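Local coordinates for peptidase M16 C-terminal domain-containing protein (PDB 3D3Y) that is of unknown function but belongs to the peptidase M16 family and probably binds a metal ion, at residues M50-N53 against N59-K62; E130-E135 against E183-L188. One frame throughout, in Å; residues are numbered along the deposited sequence.

Contact 1 (M50-N53 against N59-K62)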
HETATM    1  N   MSE A  50       0.110  -7.312  18.187  1.00 31.02           N
HETATM    2  CA  MSE A  50       1.512  -7.685  18.368  1.00 32.47           C
HETATM    3  C   MSE A  50       2.407  -6.479  18.650  1.00 32.53           C
HETATM    4  O   MSE A  50       3.506  -6.626  19.191  1.00 32.85           O
HETATM    5  CB  MSE A  50       2.007  -8.484  17.170  1.00 33.05           C
HETATM    6  CG  MSE A  50       1.266  -9.834  17.090  1.00 31.47           C
HETATM    7 SE   MSE A  50       1.913 -10.821  15.558  0.70 34.39          SE
HETATM    8  CE  MSE A  50       3.820 -10.885  15.976  1.00 36.34           C
ATOM      9  N   GLU A  51       1.916  -5.286  18.317  1.00 32.29           N
ATOM     10  CA  GLU A  51       2.661  -4.040  18.518  1.00 33.65           C
ATOM     11  C   GLU A  51       2.511  -3.476  19.938  1.00 34.05           C
ATOM     12  O   GLU A  51       3.459  -2.896  20.481  1.00 33.63           O
ATOM     13  CB  GLU A  51       2.138  -3.002  17.509  1.00 33.60           C
ATOM     14  CG  GLU A  51       2.799  -1.659  17.557  1.00 36.32           C
ATOM     15  CD  GLU A  51       2.129  -0.681  16.584  1.00 37.96           C
ATOM     16  OE1 GLU A  51       0.965  -0.313  16.829  1.00 45.48           O
ATOM     17  OE2 GLU A  51       2.747  -0.319  15.566  1.00 41.08           O
ATOM     18  N   THR A  52       1.315  -3.615  20.517  1.00 33.24           N
ATOM     19  CA  THR A  52       0.958  -2.895  21.738  1.00 34.30           C
ATOM     20  C   THR A  52       1.662  -3.458  22.980  1.00 34.39           C
ATOM     21  O   THR A  52       2.070  -2.696  23.865  1.00 34.18           O
ATOM     22  CB  THR A  52      -0.564  -2.837  21.913  1.00 35.04           C
ATOM     23  OG1 THR A  52      -0.901  -2.054  23.069  1.00 38.10           O
ATOM     24  CG2 THR A  52      -1.182  -4.234  22.049  1.00 34.14           C
ATOM     25  N   ASN A  53       1.783  -4.790  23.031  1.00 33.36           N
ATOM     26  CA  ASN A  53       2.471  -5.489  24.118  1.00 32.77           C
ATOM     27  C   ASN A  53       2.776  -6.912  23.687  1.00 32.59           C
ATOM     28  O   ASN A  53       2.311  -7.357  22.620  1.00 32.49           O
ATOM     29  CB  ASN A  53       1.698  -5.402  25.465  1.00 32.11           C
ATOM     30  CG  ASN A  53       0.323  -6.061  25.424  1.00 33.01           C
ATOM     31  OD1 ASN A  53       0.186  -7.185  24.948  1.00 32.97           O
ATOM     32  ND2 ASN A  53      -0.710  -5.361  25.968  1.00 29.17           N
ATOM     33  N   ASN A  59       2.691  -4.778  28.934  1.00 40.19           N
ATOM     34  CA  ASN A  59       1.944  -3.554  28.766  1.00 41.75           C
ATOM     35  C   ASN A  59       2.809  -2.530  28.070  1.00 42.84           C
ATOM     36  O   ASN A  59       3.995  -2.773  27.846  1.00 42.56           O
ATOM     37  CB  ASN A  59       1.366  -3.063  30.110  1.00 41.55           C
ATOM     38  CG  ASN A  59       2.425  -2.705  31.114  1.00 41.41           C
ATOM     39  OD1 ASN A  59       3.333  -1.946  30.824  1.00 40.77           O
ATOM     40  ND2 ASN A  59       2.300  -3.240  32.315  1.00 43.61           N
ATOM     41  N   GLN A  60       2.225  -1.384  27.737  1.00 45.25           N
ATOM     42  CA  GLN A  60       2.877  -0.382  26.870  1.00 45.87           C
ATOM     43  C   GLN A  60       3.957   0.395  27.617  1.00 46.04           C
ATOM     44  O   GLN A  60       4.938   0.872  27.011  1.00 46.03           O
ATOM     45  CB  GLN A  60       1.782   0.512  26.225  1.00 46.83           C
ATOM     46  CG  GLN A  60       2.136   1.460  25.063  1.00 47.14           C
ATOM     47  CD  GLN A  60       3.044   0.902  23.964  1.00 50.44           C
ATOM     48  OE1 GLN A  60       2.886  -0.222  23.463  1.00 46.36           O
ATOM     49  NE2 GLN A  60       3.998   1.733  23.555  1.00 53.97           N
ATOM     50  N   VAL A  61       3.826   0.461  28.943  1.00 45.20           N
ATOM     51  CA  VAL A  61       4.886   1.014  29.784  1.00 44.67           C
ATOM     52  C   VAL A  61       6.153   0.141  29.691  1.00 43.38           C
ATOM     53  O   VAL A  61       7.268   0.649  29.479  1.00 42.54           O
ATOM     54  CB  VAL A  61       4.426   1.198  31.273  1.00 45.03           C
ATOM     55  CG1 VAL A  61       5.606   1.331  32.222  1.00 46.07           C
ATOM     56  CG2 VAL A  61       3.517   2.413  31.415  1.00 45.87           C
ATOM     57  N   LYS A  62       5.964  -1.167  29.839  1.00 41.03           N
ATOM     58  CA  LYS A  62       7.068  -2.117  29.816  1.00 40.44           C
ATOM     59  C   LYS A  62       7.703  -2.228  28.428  1.00 38.82           C
ATOM     60  O   LYS A  62       8.934  -2.292  28.297  1.00 37.37           O
ATOM     61  CB  LYS A  62       6.603  -3.482  30.350  1.00 40.53           C
ATOM     62  CG  LYS A  62       6.354  -3.452  31.884  1.00 42.99           C
ATOM     63  CD  LYS A  62       5.682  -4.727  32.374  1.00 42.30           C
ATOM     64  CE  LYS A  62       5.406  -4.700  33.877  1.00 44.07           C
ATOM     65  NZ  LYS A  62       4.637  -5.920  34.290  1.00 45.78           N
TER
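N53 meets N59 chiefly through its CB, which sits 3.7 Å from N59 N and 3.8 Å from N59 CA. N53 CA and N59 CA are the nearest pair of CA atoms across the segments, 5.1 Å apart. The second touch is made by Q60, whose chain bends at chi2 and brings its CD to 3.7 Å from T52 O, at the C-terminal end of helix 40-52. The orientation of the Q60 amide is uncertain. These residues are the two ends of a helix-loop-helix turn: helix 40-52 runs out at T52, N53 leaves helical geometry, and after five linking residues N59 caps helix 60-69. The cap is well defined. N59 OD1 accepts K62 N at 2.9 Å, with the donor tilted 23° from the carbonyl plane and an N-H...O angle of 161°. Farther out, chi1 of N53 (63°) places CG between the backbone N and the carbonyl carbon, which sets the amide where OD1 accepts from N121 ND2. E51 turns its carboxylate elsewhere, OE2 taking the amide N-H of I77.

Contact 2 (E130-E135 against E183-L188); sequences ETFQRE and ETAASL
F132 lays its ring against the N-terminal turn of helix 185-198, a turn that begins with a capping box made by T184 and S187. Its CB points from helix 129-148 toward the other segment, and chi1 of 180° sets CG anti to the backbone N. At its root, CB lies 4.1 Å from A185 CB, and CG 3.8 Å from the same methyl. The methyl comes over the ring face, a CH-pi contact with A185 CB 4.2 Å from the centroid of the F132 ring and 24° off its normal. Along one side of the ring, CD1 meets A185 CA, and CE1 meets L188 CG at 3.9 Å near the ring plane, an edge contact. On the other side CD2 lies near A185 N and CE2 is 3.5 Å from that atom, which stands over the middle of the same face; the backbone of A185 is hydrogen-bonded to F127. At the tip, CZ has E183 O in the ring plane, and that oxygen accepts a hydrogen bond from K136 NZ; the modelled approach of CZ to T184 is too short to interpret. L45 of helix 40-52 also touches F132. The turn under the ring is fixed by reciprocal capping bonds: the longer runs from S187 N to T184 OG1 at 3.3 Å, while T184 N donates to S187 OG at 2.8 Å and 177°, an almost straight bond.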
ATOM      1  N   GLU A 130      -7.987  -8.055  28.049  1.00 36.25           N
ATOM      2  CA  GLU A 130      -8.047  -6.612  28.150  1.00 36.71           C
ATOM      3  C   GLU A 130      -7.429  -6.028  26.923  1.00 35.70           C
ATOM      4  O   GLU A 130      -7.973  -5.099  26.310  1.00 34.92           O
ATOM      5  CB  GLU A 130      -7.319  -6.096  29.386  1.00 38.04           C
ATOM      6  CG  GLU A 130      -7.618  -4.619  29.662  1.00 43.72           C
ATOM      7  CD  GLU A 130      -6.356  -3.763  29.866  1.00 51.76           C
ATOM      8  OE1 GLU A 130      -5.729  -3.879  30.957  1.00 51.83           O
ATOM      9  OE2 GLU A 130      -6.014  -2.963  28.927  1.00 55.83           O
ATOM     10  N   THR A 131      -6.281  -6.584  26.543  1.00 35.33           N
ATOM     11  CA  THR A 131      -5.540  -6.072  25.403  1.00 33.99           C
ATOM     12  C   THR A 131      -6.359  -6.278  24.142  1.00 33.82           C
ATOM     13  O   THR A 131      -6.442  -5.375  23.292  1.00 33.27           O
ATOM     14  CB  THR A 131      -4.163  -6.781  25.219  1.00 35.13           C
ATOM     15  OG1 THR A 131      -3.303  -6.502  26.339  1.00 34.13           O
ATOM     16  CG2 THR A 131      -3.498  -6.318  23.933  1.00 34.84           C
ATOM     17  N   PHE A 132      -6.974  -7.454  24.019  1.00 32.27           N
ATOM     18  CA  PHE A 132      -7.733  -7.759  22.824  1.00 32.01           C
ATOM     19  C   PHE A 132      -8.921  -6.812  22.641  1.00 32.05           C
ATOM     20  O   PHE A 132      -9.160  -6.279  21.567  1.00 31.49           O
ATOM     21  CB  PHE A 132      -8.269  -9.213  22.828  1.00 32.24           C
ATOM     22  CG  PHE A 132      -9.052  -9.504  21.601  1.00 32.88           C
ATOM     23  CD1 PHE A 132      -8.373  -9.781  20.417  1.00 32.14           C
ATOM     24  CD2 PHE A 132     -10.457  -9.359  21.586  1.00 34.31           C
ATOM     25  CE1 PHE A 132      -9.068  -9.985  19.240  1.00 31.03           C
ATOM     26  CE2 PHE A 132     -11.174  -9.562  20.399  1.00 32.60           C
ATOM     27  CZ  PHE A 132     -10.471  -9.868  19.231  1.00 32.07           C
ATOM     28  N   GLN A 133      -9.710  -6.647  23.689  1.00 32.90           N
ATOM     29  CA  GLN A 133     -10.885  -5.793  23.587  1.00 34.72           C
ATOM     30  C   GLN A 133     -10.521  -4.337  23.273  1.00 34.77           C
ATOM     31  O   GLN A 133     -11.165  -3.707  22.423  1.00 35.16           O
ATOM     32  CB  GLN A 133     -11.679  -5.908  24.877  1.00 35.79           C
ATOM     33  CG  GLN A 133     -12.764  -4.873  25.134  1.00 41.52           C
ATOM     34  CD  GLN A 133     -12.806  -4.569  26.616  1.00 49.95           C
ATOM     35  OE1 GLN A 133     -11.885  -3.913  27.149  1.00 55.72           O
ATOM     36  NE2 GLN A 133     -13.826  -5.086  27.309  1.00 50.10           N
ATOM     37  N   ARG A 134      -9.493  -3.811  23.947  1.00 33.95           N
ATOM     38  CA  ARG A 134      -8.985  -2.473  23.669  1.00 34.99           C
ATOM     39  C   ARG A 134      -8.600  -2.296  22.199  1.00 34.26           C
ATOM     40  O   ARG A 134      -9.014  -1.308  21.566  1.00 34.29           O
ATOM     41  CB  ARG A 134      -7.790  -2.141  24.561  1.00 34.29           C
ATOM     42  CG  ARG A 134      -7.081  -0.803  24.180  1.00 37.15           C
ATOM     43  CD  ARG A 134      -6.143  -0.280  25.292  1.00 39.18           C
ATOM     44  NE  ARG A 134      -5.423  -1.354  26.009  1.00 47.95           N
ATOM     45  CZ  ARG A 134      -4.332  -1.986  25.568  1.00 51.28           C
ATOM     46  NH1 ARG A 134      -3.780  -2.938  26.317  1.00 53.11           N
ATOM     47  NH2 ARG A 134      -3.785  -1.680  24.392  1.00 52.44           N
ATOM     48  N   GLU A 135      -7.817  -3.231  21.654  1.00 32.44           N
ATOM     49  CA  GLU A 135      -7.350  -3.103  20.254  1.00 32.77           C
ATOM     50  C   GLU A 135      -8.469  -3.288  19.229  1.00 31.82           C
ATOM     51  O   GLU A 135      -8.470  -2.647  18.165  1.00 32.50           O
ATOM     52  CB  GLU A 135      -6.202  -4.078  19.946  1.00 32.20           C
ATOM     53  CG  GLU A 135      -4.877  -3.761  20.670  1.00 35.02           C
ATOM     54  CD  GLU A 135      -4.521  -2.287  20.606  1.00 37.98           C
ATOM     55  OE1 GLU A 135      -4.681  -1.675  19.539  1.00 40.05           O
ATOM     56  OE2 GLU A 135      -4.111  -1.718  21.640  1.00 41.49           O
ATOM     57  N   GLU A 183     -14.597 -11.113  14.947  1.00 31.96           N
ATOM     58  CA  GLU A 183     -13.266 -11.532  15.398  1.00 32.42           C
ATOM     59  C   GLU A 183     -13.124 -11.506  16.921  1.00 31.60           C
ATOM     60  O   GLU A 183     -13.692 -10.642  17.596  1.00 31.79           O
ATOM     61  CB  GLU A 183     -12.172 -10.695  14.721  1.00 32.00           C
ATOM     62  CG  GLU A 183     -12.102 -10.812  13.208  1.00 32.58           C
ATOM     63  CD  GLU A 183     -11.782 -12.223  12.707  1.00 36.43           C
ATOM     64  OE1 GLU A 183     -11.267 -13.085  13.460  1.00 34.86           O
ATOM     65  OE2 GLU A 183     -12.041 -12.457  11.517  1.00 37.44           O
ATOM     66  N   THR A 184     -12.400 -12.490  17.461  1.00 30.99           N
ATOM     67  CA  THR A 184     -12.274 -12.658  18.916  1.00 30.08           C
ATOM     68  C   THR A 184     -10.828 -12.969  19.286  1.00 30.41           C
ATOM     69  O   THR A 184      -9.987 -13.202  18.410  1.00 29.03           O
ATOM     70  CB  THR A 184     -13.142 -13.816  19.462  1.00 30.31           C
ATOM     71  OG1 THR A 184     -12.745 -15.054  18.834  1.00 30.49           O
ATOM     72  CG2 THR A 184     -14.670 -13.555  19.225  1.00 27.72           C
ATOM     73  N   ALA A 185     -10.575 -12.992  20.596  1.00 30.89           N
ATOM     74  CA  ALA A 185      -9.258 -13.287  21.145  1.00 31.59           C
ATOM     75  C   ALA A 185      -8.764 -14.651  20.700  1.00 31.20           C
ATOM     76  O   ALA A 185      -7.587 -14.807  20.404  1.00 31.73           O
ATOM     77  CB  ALA A 185      -9.275 -13.188  22.679  1.00 31.82           C
ATOM     78  N   ALA A 186      -9.681 -15.616  20.607  1.00 30.08           N
ATOM     79  CA  ALA A 186      -9.382 -16.962  20.085  1.00 30.81           C
ATOM     80  C   ALA A 186      -9.092 -16.993  18.578  1.00 30.49           C
ATOM     81  O   ALA A 186      -8.113 -17.584  18.169  1.00 30.90           O
ATOM     82  CB  ALA A 186     -10.522 -17.928  20.418  1.00 29.63           C
ATOM     83  N   SER A 187      -9.970 -16.400  17.764  1.00 30.66           N
ATOM     84  CA  SER A 187      -9.772 -16.332  16.326  1.00 30.84           C
ATOM     85  C   SER A 187      -8.437 -15.674  15.954  1.00 30.69           C
ATOM     86  O   SER A 187      -7.723 -16.138  15.027  1.00 30.44           O
ATOM     87  CB  SER A 187     -10.979 -15.655  15.622  1.00 31.22           C
ATOM     88  OG  SER A 187     -11.009 -14.244  15.829  1.00 33.02           O
ATOM     89  N   LEU A 188      -8.070 -14.638  16.700  1.00 29.98           N
ATOM     90  CA  LEU A 188      -6.791 -13.936  16.459  1.00 30.39           C
ATOM     91  C   LEU A 188      -5.553 -14.733  16.871  1.00 30.89           C
ATOM     92  O   LEU A 188      -4.540 -14.668  16.172  1.00 31.65           O
ATOM     93  CB  LEU A 188      -6.737 -12.534  17.101  1.00 29.93           C
ATOM     94  CG  LEU A 188      -7.057 -11.385  16.146  1.00 30.33           C
ATOM     95  CD1 LEU A 188      -5.983 -11.307  15.087  1.00 31.41           C
ATOM     96  CD2 LEU A 188      -8.445 -11.619  15.506  1.00 30.87           C
TER

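Helix 129-148 joins the two contacts, whose centres lie about 14 Å apart. In contact 2 its F132 packs on helix 185-198, while T131, R134 and E135 meet the end of helix 40-52 that belongs to contact 1. Two probable hydrogen bonds cross between the contacts, N53 ND2 to T131 OG1 at 2.9 Å and T52 OG1 to R134 NH2 at 3.2 Å, and the methyls T52 CG2 and T131 CG2 pack at 3.6 Å. R134 is itself held by a salt bridge from NH2 to E135 OE2 (2.8 Å) and a longer one to E130. An acetate, probably from the crystallisation liquor, has its nearest atom about 3 Å from the Q60 side chain and by itself identifies no functional site.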